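Local atomic coordinates of major capsid protein P2 (Pseudoalteromonas phage pm2, PDB entry 2VVF), a protein that forms the outer protein shell of the virion as homotrimers, each subunit built as a double jelly-roll. Residues S42-V47 with I116-D121; I175-A180 with A254-E259. All blocks are in the same frame, centred on the assembly; numbering follows the deposited sequence.

Interaction 1 (S42-V47 with I116-D121); sequences SQIKNV and IKFDID
Asp121, Asp119 and Lys45 bury the most surface where residues 42-47 run antiparallel to 116-121. Lys45 and Asp119 form a hydrogen-bonded pair of two unequal bonds: Asp119 N reaches Lys45 O at 2.8 Å and is almost straight, whereas the return bond from Lys45 N to Asp119 O bends to 137° at the hydrogen. Beyond the end of the strand, Asp121 N continues the ladder onto Gln43 O at 2.8 Å. The CB of Asp121 rests on Gln43 CG at 3.6 Å. A chi1 of -168° sets Asp121 CG anti to the backbone N and carries the carboxylate alongside Gln43 CG and within reach of Lys45. OD2 accepts from Ala123 N, while OD1 meets the ammonium of the bent Lys45 chain in a long, weak salt bridge (NZ to OD1 3.5 Å). Both oxygens of the Asp119 carboxylate have partners. Its OD2 takes a straight bond on the anti lone pair from Asn46 ND2 at 2.8 Å, although amide and carboxylate planes stand 74° apart, and OD1 bonds Ser18 OG. On the other face Ile44 CG2 packs beside the Phe118 ring, 3.7 Å from CD2. Two residues of strand 44-51, Asn46 and Val47, then face Phe118 alone before Arg48 bonds Lys117, consistent with a beta bulge in that strand, where it pairs with 114-120 in the four-stranded antiparallel sheet of the N-terminal jelly-roll.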
loop_
_atom_site.group_PDB
_atom_site.type_symbol
_atom_site.label_atom_id
_atom_site.label_comp_id
_atom_site.label_asym_id
_atom_site.label_seq_id
_atom_site.Cartn_x
_atom_site.Cartn_y
_atom_site.Cartn_z
ATOM N N SER A 42 27.476 4.171 11.607
ATOM C CA SER A 42 27.957 3.540 12.830
ATOM C C SER A 42 28.957 4.441 13.552
ATOM O O SER A 42 29.264 4.228 14.725
ATOM C CB SER A 42 28.592 2.181 12.520
ATOM O OG SER A 42 28.081 1.647 11.311
ATOM N N GLN A 43 29.453 5.451 12.845
ATOM C CA GLN A 43 30.405 6.393 13.421
ATOM C C GLN A 43 29.689 7.568 14.086
ATOM O O GLN A 43 30.322 8.424 14.704
ATOM C CB GLN A 43 31.405 6.878 12.368
ATOM C CG GLN A 43 32.721 6.111 12.377
ATOM C CD GLN A 43 33.492 6.248 11.079
ATOM O OE1 GLN A 43 33.078 6.964 10.167
ATOM N NE2 GLN A 43 34.625 5.558 10.990
ATOM N N ILE A 44 28.366 7.595 13.960
ATOM C CA ILE A 44 27.550 8.626 14.596
ATOM C C ILE A 44 26.912 7.962 15.811
ATOM O O ILE A 44 25.844 7.356 15.712
ATOM C CB ILE A 44 26.484 9.184 13.635
ATOM C CG1 ILE A 44 27.147 9.815 12.409
ATOM C CG2 ILE A 44 25.600 10.192 14.349
ATOM C CD1 ILE A 44 27.816 11.142 12.690
ATOM N N LYS A 45 27.607 8.030 16.942
ATOM C CA LYS A 45 27.169 7.357 18.158
ATOM C C LYS A 45 26.296 8.162 19.112
ATOM O O LYS A 45 26.189 9.382 19.008
ATOM C CB LYS A 45 28.374 6.785 18.907
ATOM C CG LYS A 45 29.442 6.189 18.002
ATOM C CD LYS A 45 30.779 6.079 18.720
ATOM C CE LYS A 45 31.343 7.453 19.045
ATOM N NZ LYS A 45 32.526 7.375 19.950
ATOM N N ASN A 46 25.684 7.448 20.051
ATOM C CA ASN A 46 24.832 8.039 21.075
ATOM C C ASN A 46 23.875 9.104 20.557
ATOM O O ASN A 46 23.935 10.261 20.967
ATOM C CB ASN A 46 25.674 8.573 22.234
ATOM C CG ASN A 46 26.725 7.578 22.694
ATOM O OD1 ASN A 46 26.433 6.397 22.894
ATOM N ND2 ASN A 46 27.962 8.043 22.837
ATOM N N VAL A 47 22.973 8.697 19.671
ATOM C CA VAL A 47 21.980 9.609 19.125
ATOM C C VAL A 47 20.817 9.723 20.103
ATOM O O VAL A 47 20.158 8.733 20.417
ATOM C CB VAL A 47 21.506 9.154 17.734
ATOM C CG1 VAL A 47 20.566 10.189 17.128
ATOM C CG2 VAL A 47 22.700 8.905 16.824
ATOM N N ILE A 116 18.531 17.069 18.925
ATOM C CA ILE A 116 18.928 15.752 18.452
ATOM C C ILE A 116 20.443 15.687 18.607
ATOM O O ILE A 116 21.190 16.087 17.713
ATOM C CB ILE A 116 18.500 15.495 16.996
ATOM C CG1 ILE A 116 16.979 15.382 16.900
ATOM C CG2 ILE A 116 19.145 14.221 16.474
ATOM C CD1 ILE A 116 16.487 15.059 15.506
ATOM N N LYS A 117 20.886 15.237 19.775
ATOM C CA LYS A 117 22.306 15.163 20.081
ATOM C C LYS A 117 22.943 13.865 19.604
ATOM O O LYS A 117 22.271 12.844 19.464
ATOM C CB LYS A 117 22.539 15.345 21.584
ATOM C CG LYS A 117 22.104 16.698 22.120
ATOM C CD LYS A 117 21.824 16.637 23.612
ATOM C CE LYS A 117 23.058 16.998 24.425
ATOM N NZ LYS A 117 22.703 17.695 25.692
ATOM N N PHE A 118 24.248 13.916 19.365
ATOM C CA PHE A 118 24.997 12.753 18.908
ATOM C C PHE A 118 26.492 13.041 18.972
ATOM O O PHE A 118 26.908 14.197 19.021
ATOM C CB PHE A 118 24.591 12.375 17.480
ATOM C CG PHE A 118 24.827 13.466 16.473
ATOM C CD1 PHE A 118 23.851 14.413 16.214
ATOM C CD2 PHE A 118 26.033 13.550 15.792
ATOM C CE1 PHE A 118 24.069 15.422 15.294
ATOM C CE2 PHE A 118 26.256 14.556 14.870
ATOM C CZ PHE A 118 25.273 15.493 14.620
ATOM N N ASP A 119 27.293 11.982 18.972
ATOM C CA ASP A 119 28.742 12.116 19.026
ATOM C C ASP A 119 29.376 11.585 17.743
ATOM O O ASP A 119 29.015 10.511 17.260
ATOM C CB ASP A 119 29.305 11.356 20.229
ATOM C CG ASP A 119 28.588 11.696 21.522
ATOM O OD1 ASP A 119 28.223 12.875 21.709
ATOM O OD2 ASP A 119 28.392 10.783 22.352
ATOM N N ILE A 120 30.320 12.341 17.193
ATOM C CA ILE A 120 31.010 11.920 15.980
ATOM C C ILE A 120 32.271 11.148 16.352
ATOM O O ILE A 120 33.134 11.655 17.073
ATOM C CB ILE A 120 31.329 13.114 15.057
ATOM C CG1 ILE A 120 30.096 14.004 14.888
ATOM C CG2 ILE A 120 31.827 12.623 13.703
ATOM C CD1 ILE A 120 30.302 15.158 13.930
ATOM N N ASP A 121 32.367 9.910 15.879
ATOM C CA ASP A 121 33.525 9.076 16.179
ATOM C C ASP A 121 34.827 9.756 15.769
ATOM O O ASP A 121 34.858 10.558 14.834
ATOM C CB ASP A 121 33.403 7.707 15.509
ATOM C CG ASP A 121 34.430 6.714 16.022
ATOM O OD1 ASP A 121 34.287 6.249 17.172
ATOM O OD2 ASP A 121 35.382 6.401 15.277
#

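Interaction 2 (I175-A180 with A254-E259)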
loop_
_atom_site.group_PDB
_atom_site.type_symbol
_atom_site.label_atom_id
_atom_site.label_comp_id
_atom_site.label_asym_id
_atom_site.label_seq_id
_atom_site.Cartn_x
_atom_site.Cartn_y
_atom_site.Cartn_z
ATOM N N ILE A 175 9.315 -4.985 20.328
ATOM C CA ILE A 175 10.504 -5.305 21.106
ATOM C C ILE A 175 11.493 -5.993 20.174
ATOM O O ILE A 175 11.148 -6.958 19.497
ATOM C CB ILE A 175 10.168 -6.196 22.314
ATOM C CG1 ILE A 175 9.225 -5.469 23.273
ATOM C CG2 ILE A 175 11.441 -6.621 23.032
ATOM C CD1 ILE A 175 8.514 -6.395 24.243
ATOM N N HIS A 176 12.711 -5.471 20.111
ATOM C CA HIS A 176 13.728 -6.044 19.239
ATOM C C HIS A 176 14.892 -6.617 20.032
ATOM O O HIS A 176 15.618 -5.884 20.699
ATOM C CB HIS A 176 14.238 -4.997 18.245
ATOM C CG HIS A 176 13.148 -4.234 17.560
ATOM N ND1 HIS A 176 12.549 -4.674 16.400
ATOM C CD2 HIS A 176 12.546 -3.063 17.873
ATOM C CE1 HIS A 176 11.625 -3.806 16.027
ATOM N NE2 HIS A 176 11.604 -2.820 16.904
ATOM N N ILE A 177 15.061 -7.932 19.955
ATOM C CA ILE A 177 16.149 -8.607 20.648
ATOM C C ILE A 177 17.345 -8.739 19.711
ATOM O O ILE A 177 17.312 -9.504 18.747
ATOM C CB ILE A 177 15.708 -9.978 21.189
ATOM C CG1 ILE A 177 14.563 -9.812 22.191
ATOM C CG2 ILE A 177 16.887 -10.708 21.821
ATOM C CD1 ILE A 177 13.523 -10.906 22.114
ATOM N N LYS A 178 18.391 -7.969 19.986
ATOM C CA LYS A 178 19.589 -7.990 19.158
ATOM C C LYS A 178 20.613 -8.989 19.681
ATOM O O LYS A 178 21.410 -8.675 20.566
ATOM C CB LYS A 178 20.202 -6.593 19.072
ATOM C CG LYS A 178 19.288 -5.556 18.440
ATOM C CD LYS A 178 20.069 -4.618 17.535
ATOM C CE LYS A 178 20.604 -3.423 18.305
ATOM N NZ LYS A 178 21.504 -2.582 17.471
ATOM N N ALA A 179 20.576 -10.195 19.125
ATOM C CA ALA A 179 21.491 -11.265 19.506
ATOM C C ALA A 179 21.649 -12.200 18.314
ATOM O O ALA A 179 20.744 -12.314 17.488
ATOM C CB ALA A 179 20.952 -12.021 20.711
ATOM N N ALA A 180 22.797 -12.863 18.220
ATOM C CA ALA A 180 23.068 -13.749 17.092
ATOM C C ALA A 180 22.649 -15.208 17.273
ATOM O O ALA A 180 22.601 -15.962 16.301
ATOM C CB ALA A 180 24.532 -13.662 16.692
ATOM N N ALA A 254 22.646 -9.357 25.009
ATOM C CA ALA A 254 21.728 -8.874 23.993
ATOM C C ALA A 254 21.328 -7.430 24.238
ATOM O O ALA A 254 21.194 -6.997 25.382
ATOM C CB ALA A 254 20.490 -9.755 23.951
ATOM N N GLU A 255 21.119 -6.692 23.156
ATOM C CA GLU A 255 20.644 -5.323 23.265
ATOM C C GLU A 255 19.151 -5.363 22.975
ATOM O O GLU A 255 18.737 -5.653 21.852
ATOM C CB GLU A 255 21.350 -4.402 22.268
ATOM C CG GLU A 255 20.893 -2.954 22.377
ATOM C CD GLU A 255 21.439 -2.065 21.278
ATOM O OE1 GLU A 255 22.392 -2.479 20.582
ATOM O OE2 GLU A 255 20.924 -0.936 21.128
ATOM N N ILE A 256 18.346 -5.134 24.007
ATOM C CA ILE A 256 16.897 -5.162 23.861
ATOM C C ILE A 256 16.346 -3.773 23.548
ATOM O O ILE A 256 16.444 -2.858 24.367
ATOM C CB ILE A 256 16.209 -5.767 25.104
ATOM C CG1 ILE A 256 16.735 -7.179 25.388
ATOM C CG2 ILE A 256 14.698 -5.796 24.914
ATOM C CD1 ILE A 256 16.568 -8.142 24.236
ATOM N N ILE A 257 15.762 -3.625 22.363
ATOM C CA ILE A 257 15.173 -2.357 21.950
ATOM C C ILE A 257 13.671 -2.394 22.194
ATOM O O ILE A 257 12.978 -3.279 21.695
ATOM C CB ILE A 257 15.473 -2.048 20.470
ATOM C CG1 ILE A 257 16.969 -2.186 20.189
ATOM C CG2 ILE A 257 14.986 -0.649 20.105
ATOM C CD1 ILE A 257 17.830 -1.321 21.072
ATOM N N VAL A 258 13.170 -1.438 22.968
ATOM C CA VAL A 258 11.743 -1.367 23.256
ATOM C C VAL A 258 11.161 -0.061 22.735
ATOM O O VAL A 258 11.566 1.022 23.158
ATOM C CB VAL A 258 11.457 -1.544 24.756
ATOM C CG1 VAL A 258 9.955 -1.555 25.015
ATOM C CG2 VAL A 258 12.108 -2.811 25.279
ATOM N N GLU A 259 10.219 -0.169 21.805
ATOM C CA GLU A 259 9.571 1.003 21.235
ATOM C C GLU A 259 8.321 1.338 22.037
ATOM O O GLU A 259 7.263 0.743 21.836
ATOM C CB GLU A 259 9.199 0.751 19.773
ATOM C CG GLU A 259 10.391 0.653 18.837
ATOM C CD GLU A 259 9.979 0.514 17.386
ATOM O OE1 GLU A 259 9.538 1.520 16.793
ATOM O OE2 GLU A 259 10.088 -0.604 16.840
#
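His176 and Glu259 meet through a nearly straight hydrogen bond, NE2 to OE2 at 2.7 Å. The oxygen lies in the plane of the imidazole and is approached on its anti side, with ring and carboxylate turned 25° against each other. On the same face of the sheet the Lys178 and Glu255 side chains run alongside one another. A chi1 of -179° lays the extended Glu255 beside the twice-kinked Lys178, so that OE1 meets CE as well as NZ, 3.2 Å away in a salt bridge. Ile257 lies between these polar pairs, its CB 3.9 Å from His176 CB. The opposite face is apolar: Ile256 CD1 lies alongside Ile177 CG1 and CG2, and Ile256 CG2 touches Ile175 CG2 at 3.9 Å. Between the two faces runs the backbone ladder, tight at His176 and Ile257, which exchange bonds of 2.7 Å (His176 N to Ile257 O) and 2.8 Å (Ile257 N to His176 O), and longer at the Lys178 end, where Glu255 N is 3.3 Å from Lys178 O. Further out, Thr220 OG1 binds His176 ND1, so the imidazole is gripped at both nitrogens, and Asp64 makes a second salt bridge to Lys178. With two carboxylates paired to it, the Lys178 ammonium probably stays charged within a buried contact. Its polar face thus ties strands 171-178 and 252-263 together and, through Asp64, to the N-terminal half of the chain.

Interaction 1 belongs to the N-terminal jelly-roll and interaction 2 to the C-terminal one, the two domains following each other along the chain. Their centres are 19 Å apart and their nearest atoms about 9 Å, so they do not touch directly. The region from strand 54-59 to helix 63-71 connects them: Asn46 bonds the backbone of Lys60 and Ile44 that of Leu62, while the Glu255 side chain touches Lys60 and Asp64 pairs with Lys178. Both are antiparallel strand pairings, one bulged and partly buried, the other in unbroken register and buried. Neither supplies a residue to the calcium site at Ala105, Pro141 and Trp143.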